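Side-chain contacts in Yop proteins translocation protein H (Yersinia pestis, PDB 1Z21), which may regulate assembly of the type III secretion system that injects effectors into host cells, possibly by controlling secretion or polymerisation of the needle subunit: residues P34-E37 and A38-R42; R60-L63 and Q64-S68; L77-V80 and L81-I84; L99-K102 and E103-I106. All coordinates share one frame; numbering follows the deposited sequence.

Contact 1: P34-E37 and A38-R42; sequences PVRE and ALLAR
V35 and L39 lie side by side one turn apart on helix 25-43, pointing the same way, with V35 CG1 4.1 Å from L39 CD1. V35 sets CG1 anti to its backbone N (chi1 -173°), beside the carbonyl carbon, where it meets that leucine methyl. L39 CG lies 3.4 Å from V35 O, while that oxygen accepts the N-H of L39. R36 and L40 repeat the pairing one position on: R36 CG meets L40 CD1 at 3.9 Å, and L40 N donates to R36 O at 2.8 Å. The R36 chain runs straight through CG and CD, then bends at chi3 (-59°). Its guanidinium group thereby leaves L40 and forms a salt bridge with E29 and hydrogen bonds with the carbonyls of Q79 and V80. A38 keeps its methyl near the P34 carbonyl, with A38 CB 3.5 Å from P34 O, and meets V62 of helix 52-66. The chemistry is thus divided: V35 and L39 give the helix a buried apolar face, whereas R36 packs by its methylene stem and spends its charge on E29 and on the end of helix 71-82.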
loop_
_atom_site.group_PDB
_atom_site.type_symbol
_atom_site.label_atom_id
_atom_site.label_comp_id
_atom_site.label_asym_id
_atom_site.label_seq_id
_atom_site.Cartn_x
_atom_site.Cartn_y
_atom_site.Cartn_z
ATOM N N PRO A 34 7.642 -3.122 -2.920
ATOM C CA PRO A 34 8.441 -2.250 -2.054
ATOM C C PRO A 34 7.604 -1.577 -0.959
ATOM O O PRO A 34 8.145 -1.263 0.101
ATOM C CB PRO A 34 9.012 -1.206 -3.023
ATOM C CG PRO A 34 8.088 -1.210 -4.176
ATOM C CD PRO A 34 7.633 -2.623 -4.305
ATOM N N VAL A 35 6.309 -1.378 -1.207
ATOM C CA VAL A 35 5.459 -0.709 -0.230
ATOM C C VAL A 35 5.202 -1.634 0.939
ATOM O O VAL A 35 5.295 -1.213 2.090
ATOM C CB VAL A 35 4.133 -0.242 -0.843
ATOM C CG1 VAL A 35 3.353 0.593 0.162
ATOM C CG2 VAL A 35 4.402 0.559 -2.124
ATOM N N ARG A 36 4.875 -2.888 0.636
ATOM C CA ARG A 36 4.712 -3.917 1.647
ATOM C C ARG A 36 5.991 -4.053 2.467
ATOM O O ARG A 36 5.941 -4.081 3.692
ATOM C CB ARG A 36 4.346 -5.255 1.007
ATOM C CG ARG A 36 4.029 -6.349 2.026
ATOM C CD ARG A 36 3.767 -7.701 1.426
ATOM N NE ARG A 36 2.639 -7.692 0.488
ATOM C CZ ARG A 36 2.733 -7.905 -0.824
ATOM N NH1 ARG A 36 3.908 -8.130 -1.407
ATOM N NH2 ARG A 36 1.636 -7.881 -1.562
ATOM N N GLU A 37 7.139 -4.140 1.800
ATOM C CA GLU A 37 8.427 -4.239 2.509
ATOM C C GLU A 37 8.630 -3.077 3.484
ATOM O O GLU A 37 9.041 -3.283 4.630
ATOM C CB GLU A 37 9.593 -4.329 1.518
ATOM C CG GLU A 37 9.610 -5.667 0.785
ATOM C CD GLU A 37 10.581 -5.746 -0.384
ATOM O OE1 GLU A 37 11.044 -4.700 -0.901
ATOM O OE2 GLU A 37 10.867 -6.889 -0.799
ATOM N N ALA A 38 8.323 -1.861 3.045
ATOM C CA ALA A 38 8.505 -0.683 3.888
ATOM C C ALA A 38 7.524 -0.685 5.068
ATOM O O ALA A 38 7.871 -0.275 6.176
ATOM C CB ALA A 38 8.349 0.572 3.065
ATOM N N LEU A 39 6.306 -1.154 4.830
ATOM C CA LEU A 39 5.286 -1.199 5.880
ATOM C C LEU A 39 5.593 -2.297 6.889
ATOM O O LEU A 39 5.398 -2.124 8.081
ATOM C CB LEU A 39 3.893 -1.401 5.275
ATOM C CG LEU A 39 3.282 -0.165 4.597
ATOM C CD1 LEU A 39 2.030 -0.544 3.840
ATOM C CD2 LEU A 39 2.961 0.947 5.592
ATOM N N LEU A 40 6.076 -3.434 6.413
ATOM C CA LEU A 40 6.464 -4.519 7.308
ATOM C C LEU A 40 7.662 -4.117 8.175
ATOM O O LEU A 40 7.767 -4.538 9.326
ATOM C CB LEU A 40 6.750 -5.791 6.507
ATOM C CG LEU A 40 5.482 -6.542 6.082
ATOM C CD1 LEU A 40 5.829 -7.702 5.151
ATOM C CD2 LEU A 40 4.699 -7.052 7.280
ATOM N N ALA A 41 8.541 -3.278 7.638
ATOM C CA ALA A 41 9.685 -2.764 8.387
ATOM C C ALA A 41 9.247 -1.828 9.511
ATOM O O ALA A 41 9.920 -1.742 10.532
ATOM C CB ALA A 41 10.653 -2.050 7.460
ATOM N N ARG A 42 8.128 -1.129 9.329
ATOM C CA ARG A 42 7.594 -0.238 10.370
ATOM C C ARG A 42 6.638 -0.935 11.340
ATOM O O ARG A 42 6.578 -0.570 12.509
ATOM C CB ARG A 42 6.861 0.946 9.738
ATOM C CG ARG A 42 7.731 1.806 8.837
ATOM C CD ARG A 42 8.492 2.851 9.638
ATOM N NE ARG A 42 7.627 3.948 10.066
ATOM C CZ ARG A 42 7.625 5.156 9.512
ATOM N NH2 ARG A 42 6.803 6.092 9.969
#

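Contact 2: R60-L63 and Q64-S68; sequences RSVL and QQFDS
R60-S68 span the C-terminal end of helix 52-66, where the last turn is weakly bonded and the chain leaves for a loop at D67. V62 and F66, one turn apart, meet at the rim of the ring: F66 CD2 comes within 3.4 Å of V62 O, which lies at the ring edge near its plane, while V62 CG1 is 4.4 Å from F66 CE2. F66 CG stands anti to the carbonyl carbon (chi1 -66°), beside the backbone N, which leaves the ring against P34 and V35 of helix 25-43. Q65 runs its extended side chain back along the helix; Q65 CB is 3.3 Å from V62 O and the amide lies near the V62 CA. The N-H of Q65 makes weak bonds to both S61 O and V62 O. At L63 the helix closes, its carbonyl oxygen accepting from two backbone donors. D67 N approaches L63 O nearly straight on at 3.0 Å, whereas F66 N, 3.1 Å from L63 O, sits above the carbonyl plane. A water adds a third bond, donating to L63 O at 3.0 Å and to D67 OD2 at 2.8 Å, and ties the aspartate to the carbonyl of the last turn. The D67 carboxylate also forms a salt bridge with R10 and accepts a hydrogen bond from W14, which joins this end to helix 6-19. One carbonyl shared by i+3 and i+4 amides is typical of the C-terminal turn of an alpha-helix.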
loop_
_atom_site.group_PDB
_atom_site.type_symbol
_atom_site.label_atom_id
_atom_site.label_comp_id
_atom_site.label_asym_id
_atom_site.label_seq_id
_atom_site.Cartn_x
_atom_site.Cartn_y
_atom_site.Cartn_z
ATOM N N ARG A 60 0.424 6.580 6.054
ATOM C CA ARG A 60 0.247 7.472 4.900
ATOM C C ARG A 60 1.586 8.034 4.429
ATOM O O ARG A 60 1.798 8.190 3.240
ATOM C CB ARG A 60 -0.746 8.577 5.214
ATOM C CG ARG A 60 -2.113 8.028 5.567
ATOM C CD ARG A 60 -3.205 9.050 5.613
ATOM N NE ARG A 60 -3.147 9.866 6.818
ATOM C CZ ARG A 60 -3.978 9.787 7.857
ATOM N NH1 ARG A 60 -4.962 8.899 7.914
ATOM N NH2 ARG A 60 -3.815 10.616 8.872
ATOM N N SER A 61 2.503 8.265 5.366
ATOM C CA SER A 61 3.844 8.745 5.045
ATOM C C SER A 61 4.608 7.748 4.176
ATOM O O SER A 61 5.276 8.136 3.212
ATOM C CB SER A 61 4.631 9.024 6.322
ATOM O OG SER A 61 5.926 9.431 5.976
ATOM N N VAL A 62 4.488 6.466 4.518
ATOM C CA VAL A 62 5.048 5.387 3.709
ATOM C C VAL A 62 4.406 5.353 2.311
ATOM O O VAL A 62 5.106 5.290 1.307
ATOM C CB VAL A 62 4.910 4.005 4.392
ATOM C CG1 VAL A 62 5.456 2.906 3.478
ATOM C CG2 VAL A 62 5.646 3.982 5.737
ATOM N N LEU A 63 3.082 5.408 2.233
ATOM C CA LEU A 63 2.417 5.382 0.933
ATOM C C LEU A 63 2.915 6.520 0.043
ATOM O O LEU A 63 3.173 6.308 -1.147
ATOM C CB LEU A 63 0.893 5.458 1.088
ATOM C CG LEU A 63 0.199 4.278 1.781
ATOM C CD1 LEU A 63 -1.293 4.528 1.868
ATOM C CD2 LEU A 63 0.469 2.946 1.086
ATOM N N GLN A 64 3.072 7.710 0.636
ATOM C CA GLN A 64 3.513 8.914 -0.080
ATOM C C GLN A 64 4.931 8.802 -0.632
ATOM O O GLN A 64 5.270 9.493 -1.590
ATOM C CB GLN A 64 3.429 10.144 0.841
ATOM C CG GLN A 64 3.739 11.494 0.153
ATOM C CD GLN A 64 2.841 11.770 -1.046
ATOM O OE1 GLN A 64 3.322 12.057 -2.155
ATOM N NE2 GLN A 64 1.541 11.674 -0.834
ATOM N N GLN A 65 5.761 7.957 -0.027
ATOM C CA GLN A 65 7.114 7.712 -0.528
ATOM C C GLN A 65 7.104 7.158 -1.952
ATOM O O GLN A 65 8.069 7.345 -2.708
ATOM C CB GLN A 65 7.877 6.724 0.368
ATOM C CG GLN A 65 8.383 7.274 1.715
ATOM C CD GLN A 65 8.880 6.164 2.658
ATOM O OE1 GLN A 65 9.315 5.103 2.205
ATOM N NE2 GLN A 65 8.801 6.407 3.962
ATOM N N PHE A 66 6.023 6.467 -2.298
ATOM C CA PHE A 66 5.919 5.719 -3.555
ATOM C C PHE A 66 4.937 6.321 -4.553
ATOM O O PHE A 66 5.218 6.355 -5.748
ATOM C CB PHE A 66 5.523 4.276 -3.252
ATOM C CG PHE A 66 6.573 3.525 -2.501
ATOM C CD1 PHE A 66 7.660 2.985 -3.177
ATOM C CD2 PHE A 66 6.506 3.394 -1.126
ATOM C CE1 PHE A 66 8.653 2.313 -2.500
ATOM C CE2 PHE A 66 7.507 2.710 -0.437
ATOM C CZ PHE A 66 8.579 2.173 -1.129
ATOM N N ASP A 67 3.781 6.765 -4.073
ATOM C CA ASP A 67 2.694 7.200 -4.941
ATOM C C ASP A 67 1.999 8.412 -4.363
ATOM O O ASP A 67 1.811 8.507 -3.161
ATOM C CB ASP A 67 1.643 6.092 -5.086
ATOM C CG ASP A 67 2.214 4.810 -5.606
ATOM O OD1 ASP A 67 2.788 4.844 -6.716
ATOM O OD2 ASP A 67 2.126 3.716 -4.994
ATOM N N SER A 68 1.566 9.299 -5.244
ATOM C CA SER A 68 0.759 10.452 -4.874
ATOM C C SER A 68 -0.616 10.033 -4.384
ATOM O O SER A 68 -1.144 8.989 -4.780
ATOM C CB SER A 68 0.597 11.360 -6.084
ATOM O OG SER A 68 1.862 11.822 -6.494
HETATM O O HOH W 1 1.799 3.823 -2.197
#

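Contact 3: L77-V80 and L81-I84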
loop_
_atom_site.group_PDB
_atom_site.type_symbol
_atom_site.label_atom_id
_atom_site.label_comp_id
_atom_site.label_asym_id
_atom_site.label_seq_id
_atom_site.Cartn_x
_atom_site.Cartn_y
_atom_site.Cartn_z
ATOM N N LEU A 77 -2.897 -0.560 -1.139
ATOM C CA LEU A 77 -3.270 -1.055 0.189
ATOM C C LEU A 77 -3.907 -2.443 0.113
ATOM O O LEU A 77 -3.531 -3.338 0.858
ATOM C CB LEU A 77 -4.215 -0.059 0.907
ATOM C CG LEU A 77 -3.529 1.190 1.492
ATOM C CD1 LEU A 77 -4.574 2.211 1.929
ATOM C CD2 LEU A 77 -2.621 0.809 2.634
ATOM N N LEU A 78 -4.847 -2.607 -0.810
ATOM C CA LEU A 78 -5.523 -3.880 -1.024
ATOM C C LEU A 78 -4.519 -4.947 -1.460
ATOM O O LEU A 78 -4.542 -6.061 -0.955
ATOM C CB LEU A 78 -6.663 -3.724 -2.035
ATOM C CG LEU A 78 -7.848 -2.939 -1.449
ATOM C CD1 LEU A 78 -8.833 -2.490 -2.502
ATOM C CD2 LEU A 78 -8.558 -3.752 -0.403
ATOM N N GLN A 79 -3.601 -4.595 -2.348
ATOM C CA GLN A 79 -2.618 -5.576 -2.806
ATOM C C GLN A 79 -1.609 -5.944 -1.715
ATOM O O GLN A 79 -1.241 -7.096 -1.585
ATOM C CB GLN A 79 -1.923 -5.102 -4.082
ATOM C CG GLN A 79 -0.986 -6.164 -4.700
ATOM C CD GLN A 79 -1.722 -7.415 -5.164
ATOM O OE1 GLN A 79 -2.882 -7.341 -5.595
ATOM N NE2 GLN A 79 -1.047 -8.566 -5.093
ATOM N N VAL A 80 -1.186 -4.977 -0.912
ATOM C CA VAL A 80 -0.338 -5.251 0.242
ATOM C C VAL A 80 -0.991 -6.322 1.137
ATOM O O VAL A 80 -0.338 -7.284 1.555
ATOM C CB VAL A 80 -0.034 -3.955 1.054
ATOM C CG1 VAL A 80 0.565 -4.276 2.411
ATOM C CG2 VAL A 80 0.913 -3.043 0.285
ATOM N N LEU A 81 -2.276 -6.151 1.433
ATOM C CA LEU A 81 -3.006 -7.114 2.261
ATOM C C LEU A 81 -2.929 -8.535 1.699
ATOM O O LEU A 81 -2.808 -9.488 2.463
ATOM C CB LEU A 81 -4.474 -6.707 2.414
ATOM C CG LEU A 81 -4.803 -5.719 3.537
ATOM C CD1 LEU A 81 -6.203 -5.209 3.363
ATOM C CD2 LEU A 81 -4.653 -6.355 4.911
ATOM N N GLU A 82 -3.019 -8.680 0.377
ATOM C CA GLU A 82 -2.935 -10.003 -0.257
ATOM C C GLU A 82 -1.645 -10.770 0.060
ATOM O O GLU A 82 -1.647 -12.002 0.072
ATOM C CB GLU A 82 -3.086 -9.906 -1.781
ATOM C CG GLU A 82 -4.492 -9.653 -2.286
ATOM C CD GLU A 82 -5.469 -10.778 -1.957
ATOM O OE1 GLU A 82 -5.072 -11.762 -1.308
ATOM O OE2 GLU A 82 -6.642 -10.677 -2.351
ATOM N N GLY A 83 -0.550 -10.042 0.286
ATOM C CA GLY A 83 0.730 -10.636 0.629
ATOM C C GLY A 83 1.074 -10.690 2.111
ATOM O O GLY A 83 2.198 -11.025 2.460
ATOM N N ILE A 84 0.126 -10.348 2.981
ATOM C CA ILE A 84 0.307 -10.506 4.424
ATOM C C ILE A 84 -0.883 -11.268 5.015
ATOM O O ILE A 84 -1.136 -11.212 6.223
ATOM C CB ILE A 84 0.511 -9.129 5.114
ATOM C CG1 ILE A 84 -0.760 -8.271 5.032
ATOM C CG2 ILE A 84 1.675 -8.385 4.479
ATOM C CD1 ILE A 84 -0.638 -6.897 5.686
#
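Q79 and E82 cross at about a right angle at the end of helix 71-82, where Q79 faces helix 25-43, the amide NE2 of Q79 lying 4.1 Å from E82 CB. Their amide and carboxylate planes are 36° apart, but the touch is to a methylene of E82: Q79 NE2 has its hydrogen bond with E29. Q79 CG is anti to its backbone N (chi1 -174°) and the chain bends at chi2, which brings the amide toward E82. V80 and I84 approach more loosely, with V80 CG1 4.4 Å from I84 CD1. I84 instead straddles the V80 carbonyl, placing I84 CG1 3.6 Å and I84 CG2 3.7 Å from V80 O. Its CG1 stands between the backbone N and the carbonyl carbon (chi1 67°), a position that brings both branches to this oxygen. L81 leans back over the preceding turn, L81 CB 3.4 Å from L78 O, while L81 N donates to L77 O. The helix then runs out: E82 N bonds only weakly to L78 O, and G83 N reaches V80 O at 3.0 Å from above the carbonyl plane. The partial negative charge at this C-terminal end is probably balanced by the guanidinium group of R36 from helix 25-43, with the aliphatic I84 lying against V80 O.

Contact 4: L99-K102 and E103-I106; sequences LINK and ELMI
L99 begins this piece of helix 94-107, the last helix of the five-helix YopR core domain, by accepting the N-H of E103 on its carbonyl oxygen. The E103 side chain, bent at chi2, runs to a salt bridge with R60 of helix 52-66, while that of L99 packs on D55 of the same helix and on V50. I100 follows and makes the main side-chain pairing of the segment. It lies side by side with L104, pointing the same way, and I100 CG2 touches L104 CD1 at 3.8 Å. A chi1 of -74° puts I100 CG1 beside the backbone N and CG2 anti to it, beside the carbonyl carbon. Beneath the pair, L104 N donates to I100 O at 2.9 Å, and L104 CG rests 3.5 Å from I100 O; the oxygen thus meets both the amide and the CG of L104. I100 also meets V80 and L81 of helix 71-82, while L104 meets L78 there. N101 comes at L104 from another angle: the two side chains meet at a slant, and N101 OD1 is 4.1 Å from L104 CD1, a contact of van der Waals kind. M105 N donates to N101 O at 3.1 Å. K102 ends the segment with a long aliphatic chain bent only at chi4, its amine making a weak, long ion pair with E98. I106 N donates to K102 O at 3.2 Å, and I106 CG1 lies 3.5 Å from K102 O.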
loop_
_atom_site.group_PDB
_atom_site.type_symbol
_atom_site.label_atom_id
_atom_site.label_comp_id
_atom_site.label_asym_id
_atom_site.label_seq_id
_atom_site.Cartn_x
_atom_site.Cartn_y
_atom_site.Cartn_z
ATOM N N LEU A 99 -4.636 -1.780 10.495
ATOM C CA LEU A 99 -4.235 -0.436 10.085
ATOM C C LEU A 99 -4.694 -0.120 8.671
ATOM O O LEU A 99 -5.213 0.958 8.398
ATOM C CB LEU A 99 -2.711 -0.324 10.102
ATOM C CG LEU A 99 -2.047 0.777 10.893
ATOM C CD1 LEU A 99 -2.686 0.916 12.274
ATOM C CD2 LEU A 99 -0.567 0.424 10.996
ATOM N N ILE A 100 -4.456 -1.066 7.764
ATOM C CA ILE A 100 -4.797 -0.895 6.365
ATOM C C ILE A 100 -6.286 -0.715 6.219
ATOM O O ILE A 100 -6.759 0.173 5.511
ATOM C CB ILE A 100 -4.303 -2.095 5.538
ATOM C CG1 ILE A 100 -2.786 -1.998 5.382
ATOM C CG2 ILE A 100 -4.997 -2.125 4.170
ATOM C CD1 ILE A 100 -2.165 -3.199 4.687
ATOM N N ASN A 101 -7.038 -1.549 6.915
ATOM C CA ASN A 101 -8.473 -1.465 6.831
ATOM C C ASN A 101 -9.029 -0.139 7.381
ATOM O O ASN A 101 -9.992 0.375 6.841
ATOM C CB ASN A 101 -9.099 -2.718 7.440
ATOM C CG ASN A 101 -8.846 -3.974 6.559
ATOM O OD1 ASN A 101 -9.152 -3.980 5.350
ATOM N ND2 ASN A 101 -8.258 -5.010 7.146
ATOM N N LYS A 102 -8.395 0.428 8.405
ATOM C CA LYS A 102 -8.811 1.736 8.919
ATOM C C LYS A 102 -8.543 2.849 7.903
ATOM O O LYS A 102 -9.378 3.727 7.711
ATOM C CB LYS A 102 -8.134 2.041 10.261
ATOM C CG LYS A 102 -8.635 1.161 11.377
ATOM C CD LYS A 102 -8.376 1.745 12.714
ATOM C CE LYS A 102 -8.827 0.807 13.816
ATOM N NZ LYS A 102 -10.301 0.756 13.920
ATOM N N GLU A 103 -7.391 2.808 7.235
ATOM C CA GLU A 103 -7.112 3.764 6.155
ATOM C C GLU A 103 -8.062 3.596 4.974
ATOM O O GLU A 103 -8.498 4.579 4.400
ATOM C CB GLU A 103 -5.659 3.667 5.678
ATOM C CG GLU A 103 -5.280 4.652 4.562
ATOM C CD GLU A 103 -5.448 6.128 4.934
ATOM O OE1 GLU A 103 -5.461 6.467 6.138
ATOM O OE2 GLU A 103 -5.547 6.961 4.008
ATOM N N LEU A 104 -8.392 2.357 4.605
ATOM C CA LEU A 104 -9.310 2.141 3.500
ATOM C C LEU A 104 -10.684 2.743 3.827
ATOM O O LEU A 104 -11.334 3.289 2.956
ATOM C CB LEU A 104 -9.420 0.658 3.132
ATOM C CG LEU A 104 -8.206 0.119 2.369
ATOM C CD1 LEU A 104 -8.252 -1.379 2.292
ATOM C CD2 LEU A 104 -8.129 0.681 0.972
ATOM N N MET A 105 -11.086 2.677 5.092
ATOM C CA MET A 105 -12.370 3.248 5.510
ATOM C C MET A 105 -12.345 4.757 5.343
ATOM O O MET A 105 -13.340 5.342 4.945
ATOM C CB MET A 105 -12.694 2.839 6.952
ATOM C CG MET A 105 -13.976 3.433 7.534
ATOM S SD MET A 105 -15.410 2.705 6.779
ATOM C CE MET A 105 -15.630 1.254 7.792
ATOM N N ILE A 106 -11.205 5.377 5.622
ATOM C CA ILE A 106 -11.029 6.818 5.432
ATOM C C ILE A 106 -11.038 7.204 3.950
ATOM O O ILE A 106 -11.601 8.229 3.580
ATOM C CB ILE A 106 -9.737 7.287 6.130
ATOM C CG1 ILE A 106 -9.900 7.194 7.646
ATOM C CG2 ILE A 106 -9.356 8.732 5.734
ATOM C CD1 ILE A 106 -8.578 7.247 8.409
#

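How the contacts relate
The four contacts follow in chain order, one on each of helices 25-43, 52-66, 71-82 and 94-107 of the YopR core domain. Contacts 1 and 2, about 11 Å between centres, meet through A38 and L39 with V62 and P34 and V35 with F66. Contacts 1 and 3, likewise, are joined by R36, contacts 3 and 4, about 12 Å, by leucine and isoleucine side chains, and contacts 2 and 4, about 15 Å, by the salt bridge of R60 and E103. Contacts 2 and 3 lie on opposite sides of the chain's centre yet touch through L63 and L77. Contacts 1 and 4 do not touch. Four helices thus pack into one bundle joined by apolar faces and bridging charges.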